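Side-chain contacts in DUF2666 domain-containing protein (Pyrococcus furiosus, PDB 3V68), which is of unknown biochemical role but probably binds double-stranded DNA: residues Val78-Gln81 and Ile82-Val86; Lys92-Lys95 and Leu96-Val100; Val104-Arg107 and Glu108-Asn112. One frame throughout, in Å; residues are numbered along the deposited sequence.

Contact 1: Val78-Gln81 and Ile82-Val86; sequences VSRQ and IGRLV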
ATOM      1  N   VAL A  78      -4.870 -19.171  -7.894  1.00 18.36           N
ATOM      2  CA  VAL A  78      -5.115 -18.097  -6.931  1.00 17.90           C
ATOM      3  C   VAL A  78      -5.903 -16.953  -7.568  1.00 17.65           C
ATOM      4  O   VAL A  78      -6.780 -16.377  -6.926  1.00 17.27           O
ATOM      5  CB  VAL A  78      -3.808 -17.620  -6.250  1.00 17.76           C
ATOM      6  CG1 VAL A  78      -3.999 -16.292  -5.515  1.00 17.59           C
ATOM      7  CG2 VAL A  78      -3.323 -18.688  -5.282  1.00 17.82           C
ATOM      8  N   SER A  79      -5.618 -16.647  -8.833  1.00 17.46           N
ATOM      9  CA  SER A  79      -6.375 -15.626  -9.553  1.00 18.03           C
ATOM     10  C   SER A  79      -7.861 -15.991  -9.621  1.00 17.96           C
ATOM     11  O   SER A  79      -8.726 -15.133  -9.440  1.00 17.68           O
ATOM     12  CB  SER A  79      -5.813 -15.401 -10.957  1.00 17.96           C
ATOM     13  OG  SER A  79      -6.490 -14.331 -11.595  1.00 20.27           O
ATOM     14  N   ARG A  80      -8.141 -17.270  -9.863  1.00 18.25           N
ATOM     15  CA  ARG A  80      -9.514 -17.781  -9.875  1.00 18.81           C
ATOM     16  C   ARG A  80     -10.161 -17.680  -8.488  1.00 18.37           C
ATOM     17  O   ARG A  80     -11.325 -17.279  -8.365  1.00 18.08           O
ATOM     18  CB  ARG A  80      -9.526 -19.221 -10.399  1.00 19.24           C
ATOM     19  CG  ARG A  80     -10.908 -19.854 -10.578  1.00 22.22           C
ATOM     20  CD  ARG A  80     -10.881 -21.024 -11.574  1.00 26.65           C
ATOM     21  NE  ARG A  80      -9.694 -21.880 -11.446  1.00 30.17           N
ATOM     22  CZ  ARG A  80      -8.647 -21.857 -12.272  1.00 31.60           C
ATOM     23  NH1 ARG A  80      -8.617 -21.023 -13.307  1.00 32.77           N
ATOM     24  NH2 ARG A  80      -7.620 -22.671 -12.064  1.00 32.79           N
ATOM     25  N   GLN A  81      -9.399 -18.032  -7.451  1.00 18.06           N
ATOM     26  CA  GLN A  81      -9.856 -17.900  -6.060  1.00 18.04           C
ATOM     27  C   GLN A  81     -10.228 -16.460  -5.722  1.00 17.35           C
ATOM     28  O   GLN A  81     -11.261 -16.212  -5.100  1.00 17.50           O
ATOM     29  CB  GLN A  81      -8.790 -18.391  -5.072  1.00 18.49           C
ATOM     30  CG  GLN A  81      -8.595 -19.898  -5.009  1.00 21.51           C
ATOM     31  CD  GLN A  81      -7.549 -20.300  -3.982  1.00 24.19           C
ATOM     32  OE1 GLN A  81      -6.392 -20.536  -4.323  1.00 26.69           O
ATOM     33  NE2 GLN A  81      -7.951 -20.361  -2.713  1.00 26.21           N
ATOM     34  N   ILE A  82      -9.383 -15.517  -6.135  1.00 16.48           N
ATOM     35  CA  ILE A  82      -9.632 -14.100  -5.890  1.00 15.65           C
ATOM     36  C   ILE A  82     -10.876 -13.620  -6.643  1.00 15.51           C
ATOM     37  O   ILE A  82     -11.709 -12.910  -6.080  1.00 15.23           O
ATOM     38  CB  ILE A  82      -8.395 -13.232  -6.251  1.00 15.46           C
ATOM     39  CG1 ILE A  82      -7.220 -13.585  -5.333  1.00 15.61           C
ATOM     40  CG2 ILE A  82      -8.721 -11.740  -6.153  1.00 15.18           C
ATOM     41  CD1 ILE A  82      -5.878 -13.005  -5.771  1.00 16.29           C
ATOM     42  N   GLY A  83     -10.996 -14.020  -7.910  1.00 15.59           N
ATOM     43  CA  GLY A  83     -12.138 -13.655  -8.744  1.00 15.76           C
ATOM     44  C   GLY A  83     -13.460 -14.050  -8.114  1.00 16.01           C
ATOM     45  O   GLY A  83     -14.435 -13.300  -8.167  1.00 15.95           O
ATOM     46  N   ARG A  84     -13.475 -15.223  -7.492  1.00 16.11           N
ATOM     47  CA  ARG A  84     -14.678 -15.732  -6.827  1.00 16.54           C
ATOM     48  C   ARG A  84     -15.096 -14.919  -5.606  1.00 16.49           C
ATOM     49  O   ARG A  84     -16.231 -15.027  -5.135  1.00 16.81           O
ATOM     50  CB  ARG A  84     -14.501 -17.206  -6.472  1.00 16.94           C
ATOM     51  CG  ARG A  84     -14.655 -18.073  -7.685  1.00 18.64           C
ATOM     52  CD  ARG A  84     -14.326 -19.515  -7.445  1.00 20.59           C
ATOM     53  NE  ARG A  84     -14.751 -20.285  -8.609  1.00 23.05           N
ATOM     54  CZ  ARG A  84     -14.322 -21.501  -8.916  1.00 23.36           C
ATOM     55  NH1 ARG A  84     -13.436 -22.121  -8.150  1.00 23.79           N
ATOM     56  NH2 ARG A  84     -14.787 -22.098 -10.004  1.00 24.30           N
ATOM     57  N   LEU A  85     -14.181 -14.100  -5.101  1.00 16.04           N
ATOM     58  CA  LEU A  85     -14.443 -13.289  -3.925  1.00 15.63           C
ATOM     59  C   LEU A  85     -14.822 -11.848  -4.283  1.00 15.60           C
ATOM     60  O   LEU A  85     -15.060 -11.028  -3.396  1.00 15.74           O
ATOM     61  CB  LEU A  85     -13.229 -13.320  -2.991  1.00 15.54           C
ATOM     62  CG  LEU A  85     -12.873 -14.697  -2.415  1.00 15.75           C
ATOM     63  CD1 LEU A  85     -11.430 -14.728  -1.962  1.00 16.96           C
ATOM     64  CD2 LEU A  85     -13.807 -15.092  -1.269  1.00 16.65           C
ATOM     65  N   VAL A  86     -14.888 -11.558  -5.580  1.00 15.57           N
ATOM     66  CA  VAL A  86     -15.232 -10.221  -6.067  1.00 15.96           C
ATOM     67  C   VAL A  86     -16.693 -10.180  -6.512  1.00 16.62           C
ATOM     68  O   VAL A  86     -17.098 -10.910  -7.425  1.00 16.07           O
ATOM     69  CB  VAL A  86     -14.295  -9.767  -7.217  1.00 15.89           C
ATOM     70  CG1 VAL A  86     -14.783  -8.464  -7.836  1.00 15.73           C
ATOM     71  CG2 VAL A  86     -12.865  -9.605  -6.705  1.00 15.87           C
TER
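V78 and I82 begin a short ladder of helical i to i+4 bonds: I82 N donates to V78 O at 2.9 Å, with the N-H pointing well at its target (160°). G83 N repeats the bond to S79 O at 3.0 Å, and R84 N closes the series on R80 O at 3.1 Å. Beyond these, L85 N and V86 N fall back on acceptors three residues earlier, I82 O and G83 O, as the chain leaves the helix through a type I turn from G83 to V86. On the polar side, R80 and R84 run side by side. The methylene CG of R80 sits over the centre of the R84 guanidinium, 4.1 Å from R84 CZ, while a bend at chi3 (40°) carries the R80 guanidinium off, its plane 73° from that of R84. The contact is thus made by R80's aliphatic stem, and the like charges stay apart, R80 NE 5.0 Å from R84 NH1. On the buried side, the I82 side chain crosses that of V78 at a slant, I82 CD1 3.8 Å from V78 CG1. That apolar pair faces the next helix, 91-110, where I82 lies on A101 and L105; V78 also rests on I62, and Q81 and L85 on I60, in the loop between helices 54-58 and 66-73.

Contact 2: Lys92-Lys95 and Leu96-Val100; sequences KLKK and LLVEV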
ATOM      1  N   LYS A  92     -15.066  -5.756 -17.166  1.00 23.59           N
ATOM      2  CA  LYS A  92     -14.084  -4.685 -17.068  1.00 23.54           C
ATOM      3  C   LYS A  92     -13.887  -4.234 -15.619  1.00 22.94           C
ATOM      4  O   LYS A  92     -12.752  -4.126 -15.142  1.00 23.10           O
ATOM      5  CB  LYS A  92     -14.516  -3.509 -17.949  1.00 23.95           C
ATOM      6  CG  LYS A  92     -13.372  -2.694 -18.522  1.00 25.63           C
ATOM      7  CD  LYS A  92     -13.736  -2.089 -19.880  1.00 27.68           C
ATOM      8  CE  LYS A  92     -13.428  -3.040 -21.043  1.00 28.48           C
ATOM      9  NZ  LYS A  92     -14.513  -4.035 -21.321  1.00 29.63           N
ATOM     10  N   LEU A  93     -14.995  -3.989 -14.921  1.00 22.15           N
ATOM     11  CA  LEU A  93     -14.941  -3.548 -13.526  1.00 21.38           C
ATOM     12  C   LEU A  93     -14.410  -4.644 -12.598  1.00 20.69           C
ATOM     13  O   LEU A  93     -13.677  -4.358 -11.646  1.00 20.33           O
ATOM     14  CB  LEU A  93     -16.311  -3.042 -13.052  1.00 21.53           C
ATOM     15  CG  LEU A  93     -16.920  -1.795 -13.709  1.00 22.02           C
ATOM     16  CD1 LEU A  93     -18.296  -1.519 -13.128  1.00 22.63           C
ATOM     17  CD2 LEU A  93     -16.029  -0.561 -13.566  1.00 23.18           C
ATOM     18  N   LYS A  94     -14.774  -5.895 -12.881  1.00 19.80           N
ATOM     19  CA  LYS A  94     -14.287  -7.033 -12.094  1.00 19.04           C
ATOM     20  C   LYS A  94     -12.759  -7.134 -12.134  1.00 18.83           C
ATOM     21  O   LYS A  94     -12.118  -7.368 -11.103  1.00 18.34           O
ATOM     22  CB  LYS A  94     -14.932  -8.341 -12.567  1.00 19.01           C
ATOM     23  CG  LYS A  94     -14.601  -9.535 -11.690  1.00 18.82           C
ATOM     24  CD  LYS A  94     -15.317 -10.790 -12.156  1.00 18.42           C
ATOM     25  CE  LYS A  94     -15.016 -11.958 -11.232  1.00 19.38           C
ATOM     26  NZ  LYS A  94     -15.840 -13.156 -11.562  1.00 20.32           N
ATOM     27  N   LYS A  95     -12.184  -6.938 -13.320  1.00 18.51           N
ATOM     28  CA  LYS A  95     -10.733  -6.965 -13.496  1.00 18.67           C
ATOM     29  C   LYS A  95     -10.051  -5.929 -12.597  1.00 18.04           C
ATOM     30  O   LYS A  95      -9.030  -6.226 -11.970  1.00 18.17           O
ATOM     31  CB  LYS A  95     -10.357  -6.741 -14.969  1.00 18.89           C
ATOM     32  CG  LYS A  95      -8.883  -6.992 -15.286  1.00 21.55           C
ATOM     33  CD  LYS A  95      -8.561  -6.812 -16.769  1.00 24.74           C
ATOM     34  CE  LYS A  95      -7.072  -7.052 -17.029  1.00 26.40           C
ATOM     35  NZ  LYS A  95      -6.657  -6.753 -18.435  1.00 27.82           N
ATOM     36  N   LEU A  96     -10.626  -4.728 -12.535  1.00 17.26           N
ATOM     37  CA  LEU A  96     -10.098  -3.653 -11.691  1.00 16.54           C
ATOM     38  C   LEU A  96     -10.088  -4.045 -10.216  1.00 15.72           C
ATOM     39  O   LEU A  96      -9.098  -3.811  -9.509  1.00 15.43           O
ATOM     40  CB  LEU A  96     -10.903  -2.369 -11.887  1.00 16.66           C
ATOM     41  CG  LEU A  96     -10.837  -1.685 -13.256  1.00 17.74           C
ATOM     42  CD1 LEU A  96     -11.856  -0.569 -13.301  1.00 18.83           C
ATOM     43  CD2 LEU A  96      -9.434  -1.160 -13.554  1.00 18.89           C
ATOM     44  N   LEU A  97     -11.182  -4.658  -9.769  1.00 15.00           N
ATOM     45  CA  LEU A  97     -11.329  -5.056  -8.368  1.00 14.47           C
ATOM     46  C   LEU A  97     -10.476  -6.269  -8.004  1.00 14.16           C
ATOM     47  O   LEU A  97      -9.954  -6.345  -6.889  1.00 14.03           O
ATOM     48  CB  LEU A  97     -12.800  -5.295  -8.016  1.00 14.61           C
ATOM     49  CG  LEU A  97     -13.707  -4.060  -8.049  1.00 14.96           C
ATOM     50  CD1 LEU A  97     -15.174  -4.475  -8.034  1.00 16.33           C
ATOM     51  CD2 LEU A  97     -13.401  -3.111  -6.891  1.00 16.09           C
ATOM     52  N   VAL A  98     -10.328  -7.206  -8.940  1.00 13.76           N
ATOM     53  CA  VAL A  98      -9.434  -8.354  -8.752  1.00 13.73           C
ATOM     54  C   VAL A  98      -7.992  -7.904  -8.498  1.00 13.77           C
ATOM     55  O   VAL A  98      -7.317  -8.438  -7.619  1.00 13.68           O
ATOM     56  CB  VAL A  98      -9.516  -9.368  -9.933  1.00 13.89           C
ATOM     57  CG1 VAL A  98      -8.357 -10.358  -9.901  1.00 14.18           C
ATOM     58  CG2 VAL A  98     -10.838 -10.124  -9.888  1.00 13.91           C
ATOM     59  N   GLU A  99      -7.530  -6.905  -9.247  1.00 13.65           N
ATOM     60  CA  GLU A  99      -6.181  -6.385  -9.041  1.00 13.91           C
ATOM     61  C   GLU A  99      -6.011  -5.745  -7.654  1.00 13.28           C
ATOM     62  O   GLU A  99      -4.969  -5.916  -7.006  1.00 13.06           O
ATOM     63  CB  GLU A  99      -5.796  -5.399 -10.146  1.00 14.15           C
ATOM     64  CG  GLU A  99      -4.305  -5.072 -10.155  1.00 16.52           C
ATOM     65  CD  GLU A  99      -3.900  -4.083 -11.232  1.00 19.52           C
ATOM     66  OE1 GLU A  99      -4.782  -3.481 -11.884  1.00 20.96           O
ATOM     67  OE2 GLU A  99      -2.677  -3.907 -11.419  1.00 21.76           O
ATOM     68  N   VAL A 100      -7.040  -5.030  -7.203  1.00 12.92           N
ATOM     69  CA  VAL A 100      -7.068  -4.462  -5.854  1.00 12.82           C
ATOM     70  C   VAL A 100      -6.996  -5.561  -4.791  1.00 13.02           C
ATOM     71  O   VAL A 100      -6.165  -5.491  -3.882  1.00 12.92           O
ATOM     72  CB  VAL A 100      -8.317  -3.571  -5.643  1.00 12.69           C
ATOM     73  CG1 VAL A 100      -8.495  -3.185  -4.165  1.00 12.90           C
ATOM     74  CG2 VAL A 100      -8.207  -2.326  -6.509  1.00 12.56           C
TER
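L93 and L96 touch through one methyl each, CD2 of L93 lying 4.2 Å from CD1 of L96, a loose apolar contact between side chains one turn apart. V98 is set more closely against the backbone: its CG2, anti to the carbonyl carbon and beside the backbone N, lies 3.3 Å from K94 O, the same oxygen that accepts the V98 amide. That bond, V98 N to K94 O at 2.8 Å, is the shortest of the four backbone bonds joining 92-95 to 96-100, and the donor approaches nearly along the C=O axis. L97 N to L93 O (3.1 Å) and E99 N to K95 O (3.2 Å) are longer, and L96 N to K92 O is weak. Further out, D90 accepts the L93 amide near the start of the helix, while the carboxylate of E99 is held by K236 in a salt bridge and by N243 in a hydrogen bond. L93 and L97 both lie against Y247, and L97 and V98 also meet V86. The arrangement is that of an amphipathic alpha-helix, with K92 and K95 on the exposed side and L93, L96 and L97 against helix 241-248.

Contact 3: Val104-Arg107 and Glu108-Asn112; sequences VLTR and EILKN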
ATOM      1  N   VAL A 104      -4.027  -6.514  -1.915  1.00 13.56           N
ATOM      2  CA  VAL A 104      -4.303  -6.686  -0.488  1.00 13.37           C
ATOM      3  C   VAL A 104      -3.741  -8.023  -0.014  1.00 13.67           C
ATOM      4  O   VAL A 104      -3.036  -8.090   0.998  1.00 13.90           O
ATOM      5  CB  VAL A 104      -5.823  -6.582  -0.186  1.00 13.35           C
ATOM      6  CG1 VAL A 104      -6.149  -7.106   1.206  1.00 12.91           C
ATOM      7  CG2 VAL A 104      -6.285  -5.143  -0.327  1.00 13.90           C
ATOM      8  N   LEU A 105      -4.042  -9.078  -0.767  1.00 13.59           N
ATOM      9  CA  LEU A 105      -3.560 -10.415  -0.440  1.00 13.80           C
ATOM     10  C   LEU A 105      -2.029 -10.482  -0.466  1.00 13.44           C
ATOM     11  O   LEU A 105      -1.408 -11.023   0.443  1.00 13.70           O
ATOM     12  CB  LEU A 105      -4.160 -11.455  -1.393  1.00 13.95           C
ATOM     13  CG  LEU A 105      -3.777 -12.916  -1.146  1.00 14.70           C
ATOM     14  CD1 LEU A 105      -4.265 -13.374   0.224  1.00 15.32           C
ATOM     15  CD2 LEU A 105      -4.319 -13.821  -2.243  1.00 14.98           C
ATOM     16  N   THR A 106      -1.431  -9.910  -1.507  1.00 13.31           N
ATOM     17  CA  THR A 106       0.022  -9.901  -1.650  1.00 12.94           C
ATOM     18  C   THR A 106       0.723  -9.241  -0.455  1.00 13.00           C
ATOM     19  O   THR A 106       1.686  -9.793   0.085  1.00 12.89           O
ATOM     20  CB  THR A 106       0.435  -9.240  -2.986  1.00 12.67           C
ATOM     21  OG1 THR A 106      -0.142  -9.979  -4.067  1.00 13.17           O
ATOM     22  CG2 THR A 106       1.953  -9.218  -3.150  1.00 12.43           C
ATOM     23  N   ARG A 107       0.226  -8.084  -0.021  1.00 13.23           N
ATOM     24  CA  ARG A 107       0.791  -7.413   1.143  1.00 13.48           C
ATOM     25  C   ARG A 107       0.700  -8.289   2.393  1.00 13.70           C
ATOM     26  O   ARG A 107       1.680  -8.444   3.109  1.00 13.63           O
ATOM     27  CB  ARG A 107       0.109  -6.064   1.404  1.00 13.37           C
ATOM     28  CG  ARG A 107       0.548  -5.392   2.729  1.00 13.11           C
ATOM     29  CD  ARG A 107      -0.047  -3.986   2.921  1.00 13.10           C
ATOM     30  NE  ARG A 107       0.603  -3.026   2.036  1.00 14.65           N
ATOM     31  CZ  ARG A 107       1.478  -2.100   2.419  1.00 12.47           C
ATOM     32  NH1 ARG A 107       1.798  -1.944   3.701  1.00 12.51           N
ATOM     33  NH2 ARG A 107       2.006  -1.297   1.507  1.00 12.73           N
ATOM     34  N   GLU A 108      -0.476  -8.860   2.646  1.00 14.49           N
ATOM     35  CA  GLU A 108      -0.674  -9.629   3.871  1.00 15.60           C
ATOM     36  C   GLU A 108       0.134 -10.924   3.880  1.00 15.73           C
ATOM     37  O   GLU A 108       0.683 -11.308   4.916  1.00 16.13           O
ATOM     38  CB  GLU A 108      -2.164  -9.885   4.128  1.00 15.90           C
ATOM     39  CG  GLU A 108      -2.967  -8.614   4.426  1.00 18.85           C
ATOM     40  CD  GLU A 108      -2.337  -7.733   5.504  1.00 21.71           C
ATOM     41  OE1 GLU A 108      -2.200  -8.200   6.656  1.00 23.89           O
ATOM     42  OE2 GLU A 108      -1.989  -6.571   5.200  1.00 23.03           O
ATOM     43  N   ILE A 109       0.237 -11.571   2.722  1.00 15.54           N
ATOM     44  CA  ILE A 109       0.997 -12.824   2.611  1.00 15.78           C
ATOM     45  C   ILE A 109       2.506 -12.599   2.740  1.00 15.75           C
ATOM     46  O   ILE A 109       3.213 -13.432   3.311  1.00 16.13           O
ATOM     47  CB  ILE A 109       0.669 -13.596   1.296  1.00 15.70           C
ATOM     48  CG1 ILE A 109      -0.794 -14.080   1.278  1.00 16.31           C
ATOM     49  CG2 ILE A 109       1.635 -14.773   1.075  1.00 16.07           C
ATOM     50  CD1 ILE A 109      -1.193 -15.026   2.425  1.00 16.56           C
ATOM     51  N   LEU A 110       2.997 -11.470   2.232  1.00 15.53           N
ATOM     52  CA  LEU A 110       4.444 -11.255   2.140  1.00 15.44           C
ATOM     53  C   LEU A 110       5.077 -10.354   3.191  1.00 15.70           C
ATOM     54  O   LEU A 110       6.299 -10.311   3.296  1.00 15.39           O
ATOM     55  CB  LEU A 110       4.811 -10.727   0.749  1.00 15.16           C
ATOM     56  CG  LEU A 110       4.454 -11.602  -0.451  1.00 14.55           C
ATOM     57  CD1 LEU A 110       4.886 -10.893  -1.718  1.00 14.76           C
ATOM     58  CD2 LEU A 110       5.092 -12.983  -0.353  1.00 16.08           C
ATOM     59  N   LYS A 111       4.266  -9.640   3.973  1.00 16.45           N
ATOM     60  CA  LYS A 111       4.811  -8.613   4.874  1.00 17.03           C
ATOM     61  C   LYS A 111       5.756  -9.135   5.960  1.00 17.35           C
ATOM     62  O   LYS A 111       6.603  -8.392   6.443  1.00 17.12           O
ATOM     63  CB  LYS A 111       3.710  -7.730   5.472  1.00 17.36           C
ATOM     64  CG  LYS A 111       2.726  -8.446   6.369  1.00 18.65           C
ATOM     65  CD  LYS A 111       1.723  -7.461   6.939  1.00 21.75           C
ATOM     66  CE  LYS A 111       0.930  -8.083   8.070  1.00 23.33           C
ATOM     67  NZ  LYS A 111      -0.116  -7.152   8.571  1.00 25.68           N
ATOM     68  N   ASN A 112       5.613 -10.403   6.330  1.00 18.05           N
ATOM     69  CA  ASN A 112       6.551 -11.015   7.268  1.00 19.18           C
ATOM     70  C   ASN A 112       7.705 -11.755   6.587  1.00 19.45           C
ATOM     71  O   ASN A 112       8.602 -12.259   7.267  1.00 20.28           O
ATOM     72  CB  ASN A 112       5.819 -11.936   8.254  1.00 19.50           C
ATOM     73  CG  ASN A 112       4.837 -11.186   9.139  1.00 21.15           C
ATOM     74  OD1 ASN A 112       5.141 -10.112   9.663  1.00 23.78           O
ATOM     75  ND2 ASN A 112       3.654 -11.761   9.319  1.00 23.78           N
TER
HETATM   76  O   HOH W   1      -3.330  -5.851   2.949  1.00 22.15           O
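E108 folds back at chi2 (-50°), and this bend lays its OE2 beside the aliphatic stem of R107, 3.7 Å from R107 CG. K111 takes the less common first torsion, with CG between the backbone N and the carbonyl carbon (chi1 64°), and from there its extended chain returns to the same glutamate. The result is a salt bridge from K111 NZ to E108 OE1 at 3.0 Å, the ammonium coming to the syn side of OE1, 21° out of the carboxylate plane. The other oxygen, OE2, accepts from a water at 2.7 Å that also donates to V104 O. That carbonyl is thus gripped twice, since E108 N reaches V104 O as well, at 3.1 Å. Replacing E108 with an alanine would probably leave K111 without its ionic mate, free to swing away, and the water with one acceptor fewer. R107 directs its guanidinium elsewhere, to V237 O and D238. Away from these charges, L105 CD1 lies 3.7 Å from I109 CG1, and T106 CG2 is the same 3.7 Å from L110 CD1, each pair running side by side. L110 meets helix 66-73, and L105 faces helix 76-83. Near the last turn the amides grip less firmly: K111 N to R107 O is only a weak bond. There a lysine ammonium facing a glutamate one turn back is likely to favour the ionised carboxylate and to suit the negative end of the helix dipole.

Overall arrangement
Along the chain from the N terminus the three contacts run in series; none nests in or crosses another, and each joins adjoining residues rather than closing a long loop. Contact 1 ends helix 76-83 in a turn, and the chain then enters helix 91-110, which carries contact 2 in its first half and contact 3 towards its end. The two helices pack together at both levels: V86 of contact 1 meets L97 and V98 of contact 2, whereas V78 and I82 reach L105 of contact 3. Contacts 2 and 3, their centres about 18 Å apart, are linked through helix 91-110, which thereby joins helix 241-248 to helices 54-58, 66-73 and 76-83.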